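Local coordinates for protein enoyl-CoA hydratase (Mycobacterium thermoresistibile, PDB 3T3W) that probably hydrates the double bond of 2-enoyl-CoA thioesters to give 3-hydroxyacyl-CoA in lipid metabolism, at residues 22-27 / 53-58; 176-179 / 183-186. All blocks are in the same frame, centred on the assembly; numbering follows the deposited sequence.

Contact 1: 22-27 / 53-58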
loop_
_atom_site.group_PDB
_atom_site.type_symbol
_atom_site.label_atom_id
_atom_site.label_comp_id
_atom_site.label_asym_id
_atom_site.label_seq_id
_atom_site.Cartn_x
_atom_site.Cartn_y
_atom_site.Cartn_z
ATOM N N ILE F 22 33.644 -4.563 -20.165
ATOM C CA ILE F 22 32.925 -3.261 -20.090
ATOM C C ILE F 22 33.872 -2.150 -20.543
ATOM O O ILE F 22 35.009 -2.060 -20.036
ATOM C CB ILE F 22 32.455 -2.945 -18.650
ATOM C CG1 ILE F 22 31.498 -4.027 -18.129
ATOM C CG2 ILE F 22 31.789 -1.538 -18.584
ATOM C CD1 ILE F 22 30.223 -4.222 -18.964
ATOM N N ASP F 23 33.441 -1.318 -21.496
ATOM C CA ASP F 23 34.158 -0.102 -21.849
ATOM C C ASP F 23 33.514 1.068 -21.118
ATOM O O ASP F 23 32.312 1.078 -20.922
ATOM C CB ASP F 23 34.122 0.122 -23.361
ATOM C CG ASP F 23 35.150 -0.685 -24.081
ATOM O OD1 ASP F 23 36.296 -0.744 -23.589
ATOM O OD2 ASP F 23 34.825 -1.257 -25.144
ATOM N N TYR F 24 34.318 2.036 -20.703
ATOM C CA TYR F 24 33.837 3.156 -19.903
ATOM C C TYR F 24 34.505 4.420 -20.390
ATOM O O TYR F 24 35.739 4.482 -20.478
ATOM C CB TYR F 24 34.169 2.921 -18.441
ATOM C CG TYR F 24 33.725 3.982 -17.488
ATOM C CD1 TYR F 24 32.455 3.982 -16.969
ATOM C CD2 TYR F 24 34.595 4.971 -17.057
ATOM C CE1 TYR F 24 32.051 4.942 -16.060
ATOM C CE2 TYR F 24 34.201 5.944 -16.154
ATOM C CZ TYR F 24 32.927 5.924 -15.649
ATOM O OH TYR F 24 32.535 6.931 -14.792
ATOM N N ASP F 25 33.712 5.444 -20.687
ATOM C CA ASP F 25 34.253 6.731 -21.209
ATOM C C ASP F 25 33.511 7.849 -20.504
ATOM O O ASP F 25 32.290 7.776 -20.387
ATOM C CB ASP F 25 33.967 6.890 -22.722
ATOM C CG ASP F 25 34.241 8.323 -23.247
ATOM O OD1 ASP F 25 35.438 8.567 -23.439
ATOM O OD2 ASP F 25 33.311 9.211 -23.432
ATOM N N VAL F 26 34.225 8.885 -20.070
ATOM C CA VAL F 26 33.586 10.091 -19.585
ATOM C C VAL F 26 34.014 11.251 -20.479
ATOM O O VAL F 26 35.209 11.529 -20.634
ATOM C CB VAL F 26 33.966 10.403 -18.128
ATOM C CG1 VAL F 26 33.448 11.789 -17.683
ATOM C CG2 VAL F 26 33.483 9.301 -17.215
ATOM N N SER F 27 33.040 11.921 -21.057
ATOM C CA SER F 27 33.294 13.179 -21.756
ATOM C C SER F 27 32.041 14.028 -21.818
ATOM O O SER F 27 30.935 13.492 -21.861
ATOM C CB SER F 27 33.852 12.935 -23.152
ATOM O OG SER F 27 32.997 12.108 -23.882
ATOM N N ASP F 53 28.593 -3.352 -12.576
ATOM C CA ASP F 53 28.284 -2.682 -11.303
ATOM C C ASP F 53 29.354 -1.656 -10.901
ATOM O O ASP F 53 29.049 -0.523 -10.450
ATOM C CB ASP F 53 28.098 -3.701 -10.184
ATOM C CG ASP F 53 27.595 -3.063 -8.911
ATOM O OD1 ASP F 53 26.553 -2.353 -8.907
ATOM O OD2 ASP F 53 28.280 -3.241 -7.907
ATOM N N ALA F 54 30.617 -2.019 -11.103
ATOM C CA ALA F 54 31.710 -1.113 -10.791
ATOM C C ALA F 54 31.652 0.158 -11.640
ATOM O O ALA F 54 31.968 1.246 -11.164
ATOM C CB ALA F 54 33.076 -1.823 -10.955
ATOM N N ALA F 55 31.278 0.009 -12.918
ATOM C CA ALA F 55 31.150 1.119 -13.862
ATOM C C ALA F 55 30.010 2.067 -13.417
ATOM O O ALA F 55 30.157 3.294 -13.427
ATOM C CB ALA F 55 30.867 0.577 -15.285
ATOM N N TRP F 56 28.864 1.511 -13.022
ATOM C CA TRP F 56 27.782 2.343 -12.496
ATOM C C TRP F 56 28.229 3.117 -11.273
ATOM O O TRP F 56 27.937 4.304 -11.133
ATOM C CB TRP F 56 26.597 1.480 -12.116
ATOM C CG TRP F 56 25.659 1.162 -13.244
ATOM C CD1 TRP F 56 25.648 0.055 -14.069
ATOM C CD2 TRP F 56 24.471 1.949 -13.627
ATOM N NE1 TRP F 56 24.581 0.110 -14.941
ATOM C CE2 TRP F 56 23.830 1.235 -14.704
ATOM C CE3 TRP F 56 23.923 3.143 -13.187
ATOM C CZ2 TRP F 56 22.671 1.707 -15.313
ATOM C CZ3 TRP F 56 22.753 3.613 -13.784
ATOM C CH2 TRP F 56 22.142 2.920 -14.833
ATOM N N THR F 57 28.953 2.458 -10.393
ATOM C CA THR F 57 29.473 3.115 -9.186
ATOM C C THR F 57 30.454 4.223 -9.539
ATOM O O THR F 57 30.383 5.348 -9.000
ATOM C CB THR F 57 30.097 2.078 -8.240
ATOM O OG1 THR F 57 29.058 1.250 -7.727
ATOM C CG2 THR F 57 30.860 2.801 -7.088
ATOM N N ARG F 58 31.319 3.952 -10.504
ATOM C CA ARG F 58 32.314 4.942 -10.926
ATOM C C ARG F 58 31.616 6.222 -11.421
ATOM O O ARG F 58 31.960 7.378 -11.026
ATOM C CB ARG F 58 33.192 4.336 -12.030
ATOM C CG ARG F 58 34.513 5.049 -12.294
ATOM C CD ARG F 58 35.627 4.061 -12.690
ATOM N NE ARG F 58 35.248 3.314 -13.837
ATOM C CZ ARG F 58 35.007 1.990 -13.940
ATOM N NH1 ARG F 58 34.613 1.554 -15.122
ATOM N NH2 ARG F 58 35.191 1.080 -12.960
#
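Tyr-24 and Arg-58 form a cation-pi pair: CZ of Arg-58 stands 4.3 Å from the centroid of the Tyr-24 ring, only 11° off the ring normal. The guanidinium does not lie flat on the ring. The two planes are 81° apart, so the cation stands upright over one face and presents its NE–NH1 edge, with Arg-58 NH1 3.5 Å from Tyr-24 CG. The chains run past each other in opposite directions, which brings Arg-58 CG to 3.7 Å from Tyr-24 OH while the charged end lies back toward CB of the tyrosine. Bends at chi2 and chi3 of Arg-58 fold its chain over the ring in this way; with Tyr-24 CG anti to the backbone N (chi1 -179°), the ring extends toward the helix.

Ala-55 supplies the apolar side of the contact. Its CB meets both Ile-22 CG2, at 4.0 Å, and Tyr-24 CD1, at 4.1 Å; the axes of the two segments come within 9.6 Å, consistent with the small side chain of this alanine. Ile-22 and Ala-55 are buried and both also touch Ile-33, whereas Arg-58 is exposed, so the cation-pi pair borders the apolar contact on its solvent side. Separately, the carbonyl O of Ala-55 approaches Tyr-24 CE1 to 3.6 Å, oblique to the ring.

No hydrogen bond crosses between the two segments. The strand pairs instead with 30-35, and Asp-53 binds Arg-112 by a salt bridge.

The segment axes are nearly parallel, with 214 Å² buried between them. This is a helix laid along an outermost strand of a mixed beta-sheet: 22-27 and 30-35 form a beta-hairpin, and helix 46-61 packs back against it in the N-terminal part of the crotonase fold.

Contact 2: 176-179 / 183-186. With EDO (1,2-ethanediol), chain V.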
loop_
_atom_site.group_PDB
_atom_site.type_symbol
_atom_site.label_atom_id
_atom_site.label_comp_id
_atom_site.label_asym_id
_atom_site.label_seq_id
_atom_site.Cartn_x
_atom_site.Cartn_y
_atom_site.Cartn_z
ATOM N N ALA F 176 2.142 -8.171 -19.910
ATOM C CA ALA F 176 3.117 -8.919 -19.143
ATOM C C ALA F 176 2.796 -10.413 -19.146
ATOM O O ALA F 176 3.695 -11.262 -19.400
ATOM C CB ALA F 176 3.279 -8.356 -17.698
ATOM N N LYS F 177 1.533 -10.746 -18.864
ATOM C CA LYS F 177 1.123 -12.149 -18.788
ATOM C C LYS F 177 1.242 -12.729 -20.185
ATOM O O LYS F 177 1.700 -13.839 -20.341
ATOM C CB LYS F 177 -0.297 -12.299 -18.254
ATOM C CG LYS F 177 -0.372 -12.053 -16.745
ATOM C CD LYS F 177 -1.822 -12.180 -16.284
ATOM C CE LYS F 177 -2.118 -11.608 -14.960
ATOM N NZ LYS F 177 -3.611 -11.661 -14.637
ATOM N N GLU F 178 0.785 -11.987 -21.187
ATOM C CA GLU F 178 0.817 -12.541 -22.580
ATOM C C GLU F 178 2.237 -12.957 -22.954
ATOM O O GLU F 178 2.450 -14.070 -23.478
ATOM C CB GLU F 178 0.294 -11.543 -23.582
ATOM C CG GLU F 178 0.279 -12.016 -25.024
ATOM C CD GLU F 178 -0.149 -10.942 -26.013
ATOM O OE1 GLU F 178 -0.733 -9.905 -25.593
ATOM O OE2 GLU F 178 0.134 -11.138 -27.239
ATOM N N ILE F 179 3.192 -12.060 -22.760
ATOM C CA ILE F 179 4.565 -12.353 -23.202
ATOM C C ILE F 179 5.269 -13.363 -22.303
ATOM O O ILE F 179 6.128 -14.094 -22.785
ATOM C CB ILE F 179 5.422 -11.116 -23.490
ATOM C CG1 ILE F 179 5.722 -10.361 -22.222
ATOM C CG2 ILE F 179 4.714 -10.195 -24.514
ATOM C CD1 ILE F 179 7.000 -10.703 -21.555
ATOM N N GLY F 183 6.195 -16.576 -24.274
ATOM C CA GLY F 183 7.601 -16.374 -24.600
ATOM C C GLY F 183 7.849 -15.570 -25.884
ATOM O O GLY F 183 8.963 -15.539 -26.388
ATOM N N ARG F 184 6.820 -14.903 -26.420
ATOM C CA ARG F 184 6.992 -14.168 -27.656
ATOM C C ARG F 184 7.801 -12.894 -27.496
ATOM O O ARG F 184 7.931 -12.328 -26.385
ATOM C CB ARG F 184 5.639 -13.848 -28.323
ATOM C CG ARG F 184 4.851 -12.723 -27.706
ATOM C CD ARG F 184 3.743 -12.357 -28.673
ATOM N NE ARG F 184 2.880 -11.300 -28.197
ATOM C CZ ARG F 184 3.101 -10.002 -28.348
ATOM N NH1 ARG F 184 2.204 -9.105 -27.933
ATOM N NH2 ARG F 184 4.204 -9.579 -28.885
ATOM N N ALA F 185 8.290 -12.402 -28.632
ATOM C CA ALA F 185 9.036 -11.139 -28.640
ATOM C C ALA F 185 8.078 -9.996 -28.952
ATOM O O ALA F 185 7.038 -10.222 -29.577
ATOM C CB ALA F 185 10.147 -11.210 -29.679
ATOM N N MET F 186 8.419 -8.804 -28.484
ATOM C CA MET F 186 7.775 -7.545 -28.814
ATOM C C MET F 186 8.728 -6.635 -29.590
ATOM O O MET F 186 9.908 -6.492 -29.239
ATOM C CB MET F 186 7.395 -6.817 -27.519
ATOM C CG MET F 186 6.438 -7.641 -26.640
ATOM S SD MET F 186 6.188 -6.827 -25.033
ATOM C CE MET F 186 7.724 -7.180 -24.259
HETATM C C1 EDO V . -5.599 -9.206 -16.170
HETATM O O1 EDO V . -4.426 -9.895 -16.503
HETATM C C2 EDO V . -5.419 -8.530 -14.832
HETATM O O2 EDO V . -5.389 -9.533 -13.854
HETATM O O HOH W 1 8.547 -13.112 -23.905
#
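Arg-184 grips Glu-178 side-on, both nitrogens converging on one oxygen: NE reaches OE2 of Glu-178 at 2.9 Å and NH1 reaches the same OE2 at 3.0 Å. OE2 lies close to the guanidinium plane, but the donors come from one face of the carboxylate, whose plane is turned 60° from that of the arginine. The N-H...O angles, 147° and 142°, are bent, as expected when two donors share an acceptor. Over one guanidinium face sits Ile-179 CG2, 4.1 Å above the plane, and the same methyl touches Met-186 SD at 3.7 Å.

Backbone bonds hold the turn that brings the two segments together. Gly-183 N donates to Ile-179 O at 2.9 Å, and Gly-183, with positive phi, is the first residue to leave helical geometry. A water then links Ile-179 O to Arg-184 O, donating to both. The extended chain of Glu-178 carries its carboxylate to the arginine, while Arg-184 NH2 binds Ala-185 O, a further restraint on guanidinium rotation.

Farther out, Glu-190 forms a salt bridge with Arg-184 NH1, and Arg-199 of the second subunit forms one with Glu-178 OE2. Lys-177 also faces that subunit: it forms a salt bridge with Asp-140 there and holds a 1,2-ethanediol, probably from the crystallisation liquor, its NZ 2.7 Å from O1 of the diol.

Acids and arginines thus form a charge network across the subunit interface. Glu-178, buried between two arginines, is probably kept ionised by them, coupling helix 173-182 and the loop after it to the neighbouring subunit.

How the contacts relate
From the N terminus, strand 22-27 opens contact 1, and the chain passes through strand 30-35 before helix 46-61 closes it, a loop of 25 intervening residues. Contact 2 begins much later and runs from the middle of helix 173-182, over its last three residues, to the loop after it. The two are in series, neither nested nor crossed, and lie on opposite sides of the chain's centre. The centres of contacts 1 and 2 are about 32 Å apart; the nearest atoms of contacts 1 and 2 are about 20 Å apart. Contact 1 ties an outer strand of the six-stranded sheet to helix 46-61; contact 2 joins helix 173-182 to the loop leading into strand 186-187, beside the second subunit.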